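Local coordinates for protein proteasome chaperone 3 (Saccharomyces cerevisiae, PDB 2Z5B) that forms a heterodimer with POC4 that binds proteasome precursors and promotes 20S proteasome assembly by facilitating formation of the alpha-ring, at residues Lys171-Lys174 with Asp175-Ala178; Val114-Ala117 with Glu118-Arg122; Tyr80-Glu83 with Glu84-Phe87. One frame throughout, in Å; residues are numbered along the deposited sequence.

In the fold
Along the chain the order is contact 3, contact 2, contact 1, all three in series. Contacts 1 and 2 belong to the two helices 162-176 and 109-124, which lie side by side on the mixed beta-sheet and meet strand 38-44 in common. Their centres are about 12 Å apart and their side chains touch: Tyr120 of contact 2 packs against Ile173 and Met176 of contact 1. Contact 3, at the start of helix 84-91, stands apart; its centre lies about 25 Å from that of contact 2 and about 35 Å from that of contact 1. The chaperone subunit thus combines a compact helix-on-sheet core with an exposed helix whose start is strongly acidic.

Contact 1: Lys171-Lys174 with Asp175-Ala178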
loop_
_atom_site.group_PDB
_atom_site.type_symbol
_atom_site.label_atom_id
_atom_site.label_comp_id
_atom_site.label_asym_id
_atom_site.label_seq_id
_atom_site.Cartn_x
_atom_site.Cartn_y
_atom_site.Cartn_z
ATOM N N LYS B 171 -8.272 12.874 9.343
ATOM C CA LYS B 171 -8.512 12.481 10.738
ATOM C C LYS B 171 -8.372 10.963 10.959
ATOM O O LYS B 171 -7.799 10.539 11.941
ATOM C CB LYS B 171 -9.900 12.938 11.188
ATOM C CG LYS B 171 -10.153 12.709 12.665
ATOM C CD LYS B 171 -11.493 13.318 13.113
ATOM C CE LYS B 171 -11.883 12.767 14.488
ATOM N NZ LYS B 171 -10.805 13.029 15.483
ATOM N N CYS B 172 -8.900 10.167 10.044
ATOM C CA CYS B 172 -8.816 8.701 10.148
ATOM C C CYS B 172 -7.352 8.243 10.139
ATOM O O CYS B 172 -6.944 7.388 10.936
ATOM C CB CYS B 172 -9.590 8.052 8.993
ATOM S SG CYS B 172 -11.379 8.220 9.108
ATOM N N ILE B 173 -6.555 8.852 9.261
ATOM C CA ILE B 173 -5.143 8.504 9.107
ATOM C C ILE B 173 -4.363 8.871 10.365
ATOM O O ILE B 173 -3.567 8.061 10.853
ATOM C CB ILE B 173 -4.533 9.139 7.829
ATOM C CG1 ILE B 173 -5.171 8.511 6.579
ATOM C CG2 ILE B 173 -3.005 8.985 7.809
ATOM C CD1 ILE B 173 -5.075 9.348 5.311
ATOM N N LYS B 174 -4.625 10.066 10.902
ATOM C CA LYS B 174 -4.062 10.517 12.184
ATOM C C LYS B 174 -4.503 9.646 13.375
ATOM O O LYS B 174 -3.696 9.360 14.264
ATOM C CB LYS B 174 -4.411 11.996 12.442
ATOM C CG LYS B 174 -3.778 12.604 13.711
ATOM C CD LYS B 174 -3.959 14.125 13.767
ATOM C CE LYS B 174 -3.717 14.665 15.171
ATOM N NZ LYS B 174 -4.822 14.294 16.109
ATOM N N ASP B 175 -5.769 9.221 13.385
ATOM C CA ASP B 175 -6.312 8.410 14.473
ATOM C C ASP B 175 -5.744 6.991 14.476
ATOM O O ASP B 175 -5.659 6.343 15.522
ATOM C CB ASP B 175 -7.839 8.396 14.442
ATOM C CG ASP B 175 -8.445 9.687 14.954
ATOM O OD1 ASP B 175 -7.732 10.474 15.623
ATOM O OD2 ASP B 175 -9.642 9.914 14.692
ATOM N N MET B 176 -5.318 6.537 13.306
ATOM C CA MET B 176 -4.550 5.324 13.165
ATOM C C MET B 176 -3.268 5.381 14.014
ATOM O O MET B 176 -2.854 4.360 14.568
ATOM C CB MET B 176 -4.213 5.145 11.680
ATOM C CG MET B 176 -3.584 3.842 11.303
ATOM S SD MET B 176 -3.828 3.504 9.547
ATOM C CE MET B 176 -2.748 4.683 8.771
ATOM N N TYR B 177 -2.727 6.598 14.163
ATOM C CA TYR B 177 -1.310 6.932 14.496
ATOM C C TYR B 177 -0.431 6.658 13.252
ATOM O O TYR B 177 0.647 6.054 13.311
ATOM C CB TYR B 177 -0.847 6.256 15.784
ATOM C CG TYR B 177 -1.692 6.631 17.005
ATOM C CD1 TYR B 177 -2.880 7.352 16.861
ATOM C CD2 TYR B 177 -1.337 6.211 18.285
ATOM C CE1 TYR B 177 -3.676 7.683 17.961
ATOM C CE2 TYR B 177 -2.144 6.530 19.404
ATOM C CZ TYR B 177 -3.299 7.270 19.222
ATOM O OH TYR B 177 -4.102 7.603 20.301
ATOM N N ALA B 178 -0.940 7.146 12.126
ATOM C CA ALA B 178 -0.653 6.632 10.772
ATOM C C ALA B 178 0.494 5.650 10.554
ATOM O O ALA B 178 1.210 5.293 11.490
ATOM C CB ALA B 178 -0.535 7.761 9.834
#
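Lys171 and Asp175, one helical turn apart, are joined by a weak salt bridge, with NZ of Lys171 3.4 Å from OD2 of Asp175. The lysine runs out straight and bends only at its last torsion (chi4 56°), which turns the ammonium toward OD2 of Asp175, while its CG rests 3.5 Å from the same OD2. Beneath this pair the backbone carries the usual bond from Asp175 N to Lys171 O, 2.8 Å long. NZ of Lys174 stays 4.8 Å from OD1 of Asp175, too distant for a bridge but likely to add to the positive field around the carboxylate. On the inner side, CG2 of Ile173 presses tightly on CB of Ala178, 3.4 Å away, and faces CE of Met176 more loosely. Val29 and Leu40 of the sheet receive both Ile173 and Met176, and Tyr120 of helix 109-124 meets them from the neighbouring helix. The chain end is turned in by Tyr177, whose phi is positive (73°): its N bonds to Lys174 O at 2.9 Å, and Ala178 N reaches Ile173 O in a weak bond. This is a Schellman motif, closing the C-terminal end of helix 162-176.

Contact 2: Val114-Ala117 with Glu118-Arg122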
loop_
_atom_site.group_PDB
_atom_site.type_symbol
_atom_site.label_atom_id
_atom_site.label_comp_id
_atom_site.label_asym_id
_atom_site.label_seq_id
_atom_site.Cartn_x
_atom_site.Cartn_y
_atom_site.Cartn_z
ATOM N N VAL B 114 -0.982 15.196 -1.549
ATOM C CA VAL B 114 -0.070 16.134 -0.898
ATOM C C VAL B 114 -0.492 16.367 0.549
ATOM O O VAL B 114 0.353 16.480 1.433
ATOM C CB VAL B 114 0.039 17.481 -1.668
ATOM C CG1 VAL B 114 0.450 18.627 -0.740
ATOM C CG2 VAL B 114 1.013 17.347 -2.834
ATOM N N GLN B 115 -1.800 16.427 0.786
ATOM C CA GLN B 115 -2.309 16.689 2.133
ATOM C C GLN B 115 -1.985 15.501 3.024
ATOM O O GLN B 115 -1.521 15.671 4.162
ATOM C CB GLN B 115 -3.810 17.006 2.116
ATOM C CG GLN B 115 -4.157 18.443 1.612
ATOM C CD GLN B 115 -3.518 19.553 2.442
ATOM O OE1 GLN B 115 -3.262 19.396 3.647
ATOM N NE2 GLN B 115 -3.242 20.678 1.797
ATOM N N ILE B 116 -2.168 14.297 2.487
ATOM C CA ILE B 116 -1.781 13.078 3.222
ATOM C C ILE B 116 -0.278 13.093 3.478
ATOM O O ILE B 116 0.167 12.876 4.606
ATOM C CB ILE B 116 -2.253 11.794 2.490
ATOM C CG1 ILE B 116 -3.779 11.750 2.485
ATOM C CG2 ILE B 116 -1.687 10.525 3.164
ATOM C CD1 ILE B 116 -4.386 10.643 1.657
ATOM N N ALA B 117 0.507 13.400 2.442
ATOM C CA ALA B 117 1.960 13.499 2.578
ATOM C C ALA B 117 2.382 14.492 3.659
ATOM O O ALA B 117 3.233 14.187 4.489
ATOM C CB ALA B 117 2.595 13.871 1.247
ATOM N N GLU B 118 1.790 15.684 3.640
ATOM C CA GLU B 118 2.118 16.706 4.629
ATOM C C GLU B 118 1.732 16.287 6.050
ATOM O O GLU B 118 2.447 16.576 7.004
ATOM C CB GLU B 118 1.505 18.058 4.236
ATOM C CG GLU B 118 2.376 18.825 3.227
ATOM C CD GLU B 118 3.756 19.164 3.783
ATOM O OE1 GLU B 118 3.881 20.135 4.549
ATOM O OE2 GLU B 118 4.731 18.465 3.464
ATOM N N LEU B 119 0.614 15.582 6.177
ATOM C CA LEU B 119 0.189 15.047 7.473
ATOM C C LEU B 119 1.284 14.137 8.035
ATOM O O LEU B 119 1.712 14.273 9.191
ATOM C CB LEU B 119 -1.152 14.296 7.331
ATOM C CG LEU B 119 -1.805 13.759 8.613
ATOM C CD1 LEU B 119 -2.298 14.891 9.508
ATOM C CD2 LEU B 119 -2.942 12.810 8.280
ATOM N N TYR B 120 1.755 13.219 7.197
ATOM C CA TYR B 120 2.844 12.323 7.586
ATOM C C TYR B 120 4.113 13.065 8.013
ATOM O O TYR B 120 4.663 12.778 9.073
ATOM C CB TYR B 120 3.122 11.304 6.480
ATOM C CG TYR B 120 2.300 10.057 6.652
ATOM C CD1 TYR B 120 2.702 9.052 7.541
ATOM C CD2 TYR B 120 1.104 9.894 5.968
ATOM C CE1 TYR B 120 1.933 7.898 7.726
ATOM C CE2 TYR B 120 0.329 8.749 6.142
ATOM C CZ TYR B 120 0.751 7.761 7.013
ATOM O OH TYR B 120 -0.023 6.648 7.169
ATOM N N ARG B 121 4.536 14.044 7.213
ATOM C CA ARG B 121 5.761 14.818 7.487
ATOM C C ARG B 121 5.715 15.689 8.743
ATOM O O ARG B 121 6.643 15.667 9.551
ATOM C CB ARG B 121 6.144 15.685 6.287
ATOM C CG ARG B 121 6.313 14.894 5.005
ATOM C CD ARG B 121 7.220 15.583 4.018
ATOM N NE ARG B 121 8.626 15.513 4.405
ATOM C CZ ARG B 121 9.627 15.945 3.644
ATOM N NH1 ARG B 121 9.378 16.473 2.447
ATOM N NH2 ARG B 121 10.877 15.843 4.076
ATOM N N ARG B 122 4.638 16.451 8.899
ATOM C CA ARG B 122 4.562 17.474 9.941
ATOM C C ARG B 122 3.971 16.963 11.256
ATOM O O ARG B 122 4.298 17.472 12.332
ATOM C CB ARG B 122 3.770 18.683 9.431
ATOM C CG ARG B 122 4.280 19.251 8.098
ATOM C CD ARG B 122 3.628 20.583 7.748
ATOM N NE ARG B 122 2.185 20.472 7.509
ATOM C CZ ARG B 122 1.545 20.935 6.434
ATOM N NH1 ARG B 122 2.205 21.568 5.472
ATOM N NH2 ARG B 122 0.235 20.772 6.321
#
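Glu118 N donates to Val114 O over 2.8 Å at a fairly straight 161°, the shortest of four successive bonds that make this regular alpha-helix, part of helix 109-124, which is packed against the beta-sheet. Leu119, Tyr120 and Arg121 repeat the pattern with Gln115, Ile116 and Ala117; of these, Tyr120 N meets Ile116 O most directly, at 168°. A wider pi-type turn follows at 120-122. The side chains that carry the contact are Ile116 and Tyr120, which lie side by side and project the same way, toward strand 38-44 and helix 162-176. CG2 of the isoleucine sits 4.0 Å from both CD2 and CE2 of the ring, so one flank of the phenol is lined by a methyl group. Leu40 of strand 38-44 borders both residues, and Ile38 also touches the tyrosine. Replacing Tyr120 by an alanine is likely to leave CG2 of Ile116 without its aromatic neighbour and to open a gap toward helix 162-176. Next along the helix, Arg121 holds its CG anti to the carbonyl carbon (chi1 -56°), which brings it beside the backbone N and within 3.2 Å of Ala117 O. At the tyrosine ring, Ile116 O lies at the edge, near its plane, 3.4 Å from CD2 of Tyr120.

Contact 3: Tyr80-Glu83 with Glu84-Phe87; sequences YDDE and EEEF
Phe87 N and Glu83 O form the hydrogen bond that joins Glu83, at the end of the extended residues 80-82, to the first turn of helix 84-91; it spans 3.1 Å at 162°. Helical hydrogen bonding therefore starts from the carbonyl of the residue just before the helix.

Van der Waals contacts form a second group. Asp82 directs its carboxylate at the opening turn, with OD2 3.2 Å from CB of Glu84 and OD1 3.6 Å from CB of Glu85, and it crosses both side chains at about a right angle. CG of Glu86 lies 3.3 Å from Glu83 O, covering the flank of that carbonyl. Beyond the turn, the ring of Phe87 stacks with that of His91 one turn further along the same helix.

Like charges make up the third group. Glu83 and Glu84 lie alongside each other, their carboxylate planes 45° apart and OE1 of Glu83 only 3.3 Å from OE2 of Glu84. Glu83 gets there by folding back at chi2 (-88°). OD1 of Asp82 stands 4.4 Å from OE2 of Glu85.

Such an acidic, exposed cluster probably raises the affinity of its carboxylates for protons, yet its place at a helix N-terminus, where the helix dipole presents its positive end, is likely to offset part of the repulsion.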
loop_
_atom_site.group_PDB
_atom_site.type_symbol
_atom_site.label_atom_id
_atom_site.label_comp_id
_atom_site.label_asym_id
_atom_site.label_seq_id
_atom_site.Cartn_x
_atom_site.Cartn_y
_atom_site.Cartn_z
ATOM N N TYR B 80 16.847 47.447 4.493
ATOM C CA TYR B 80 16.752 46.367 5.474
ATOM C C TYR B 80 16.380 45.034 4.800
ATOM O O TYR B 80 16.230 44.970 3.575
ATOM C CB TYR B 80 15.751 46.741 6.580
ATOM C CG TYR B 80 16.204 46.389 7.991
ATOM C CD1 TYR B 80 15.543 45.412 8.738
ATOM C CD2 TYR B 80 17.294 47.041 8.579
ATOM C CE1 TYR B 80 15.956 45.089 10.035
ATOM C CE2 TYR B 80 17.718 46.724 9.872
ATOM C CZ TYR B 80 17.045 45.750 10.595
ATOM O OH TYR B 80 17.462 45.437 11.873
ATOM N N ASP B 81 16.237 43.982 5.607
ATOM C CA ASP B 81 15.979 42.621 5.114
ATOM C C ASP B 81 14.777 41.958 5.815
ATOM O O ASP B 81 14.142 42.584 6.671
ATOM C CB ASP B 81 17.247 41.759 5.233
ATOM C CG ASP B 81 17.854 41.770 6.642
ATOM O OD1 ASP B 81 17.751 42.797 7.355
ATOM O OD2 ASP B 81 18.457 40.742 7.031
ATOM N N ASP B 82 14.454 40.715 5.446
ATOM C CA ASP B 82 13.281 40.026 6.020
ATOM C C ASP B 82 13.465 38.528 6.321
ATOM O O ASP B 82 14.241 37.830 5.660
ATOM C CB ASP B 82 12.015 40.273 5.166
ATOM C CG ASP B 82 11.811 39.232 4.059
ATOM O OD1 ASP B 82 12.800 38.742 3.466
ATOM O OD2 ASP B 82 10.641 38.910 3.770
ATOM N N GLU B 83 12.729 38.054 7.327
ATOM C CA GLU B 83 12.730 36.647 7.715
ATOM C C GLU B 83 11.587 35.878 7.048
ATOM O O GLU B 83 11.472 34.655 7.198
ATOM C CB GLU B 83 12.651 36.510 9.245
ATOM C CG GLU B 83 11.236 36.582 9.847
ATOM C CD GLU B 83 10.772 37.996 10.167
ATOM O OE1 GLU B 83 10.925 38.902 9.315
ATOM O OE2 GLU B 83 10.231 38.194 11.276
ATOM N N GLU B 84 10.740 36.597 6.317
ATOM C CA GLU B 84 9.589 35.975 5.667
ATOM C C GLU B 84 10.002 35.125 4.471
ATOM O O GLU B 84 9.338 34.141 4.159
ATOM C CB GLU B 84 8.528 37.010 5.264
ATOM C CG GLU B 84 7.973 37.863 6.417
ATOM C CD GLU B 84 7.637 37.067 7.675
ATOM O OE1 GLU B 84 7.090 35.951 7.562
ATOM O OE2 GLU B 84 7.911 37.573 8.786
ATOM N N GLU B 85 11.107 35.487 3.823
ATOM C CA GLU B 85 11.577 34.725 2.668
ATOM C C GLU B 85 12.135 33.352 3.048
ATOM O O GLU B 85 12.077 32.419 2.248
ATOM C CB GLU B 85 12.532 35.544 1.786
ATOM C CG GLU B 85 14.008 35.171 1.849
ATOM C CD GLU B 85 14.737 35.487 0.552
ATOM O OE1 GLU B 85 15.494 34.611 0.074
ATOM O OE2 GLU B 85 14.545 36.602 0.004
ATOM N N GLU B 86 12.645 33.216 4.274
ATOM C CA GLU B 86 12.968 31.880 4.793
ATOM C C GLU B 86 11.759 31.140 5.373
ATOM O O GLU B 86 11.710 29.919 5.297
ATOM C CB GLU B 86 14.179 31.848 5.736
ATOM C CG GLU B 86 14.339 32.993 6.719
ATOM C CD GLU B 86 15.763 33.066 7.276
ATOM O OE1 GLU B 86 15.986 33.736 8.314
ATOM O OE2 GLU B 86 16.671 32.449 6.669
ATOM N N PHE B 87 10.787 31.861 5.933
ATOM C CA PHE B 87 9.492 31.239 6.239
ATOM C C PHE B 87 8.906 30.616 4.967
ATOM O O PHE B 87 8.519 29.452 4.968
ATOM C CB PHE B 87 8.483 32.229 6.834
ATOM C CG PHE B 87 7.257 31.558 7.399
ATOM C CD1 PHE B 87 6.171 31.246 6.578
ATOM C CD2 PHE B 87 7.205 31.196 8.742
ATOM C CE1 PHE B 87 5.051 30.606 7.095
ATOM C CE2 PHE B 87 6.086 30.550 9.267
ATOM C CZ PHE B 87 5.011 30.252 8.444
#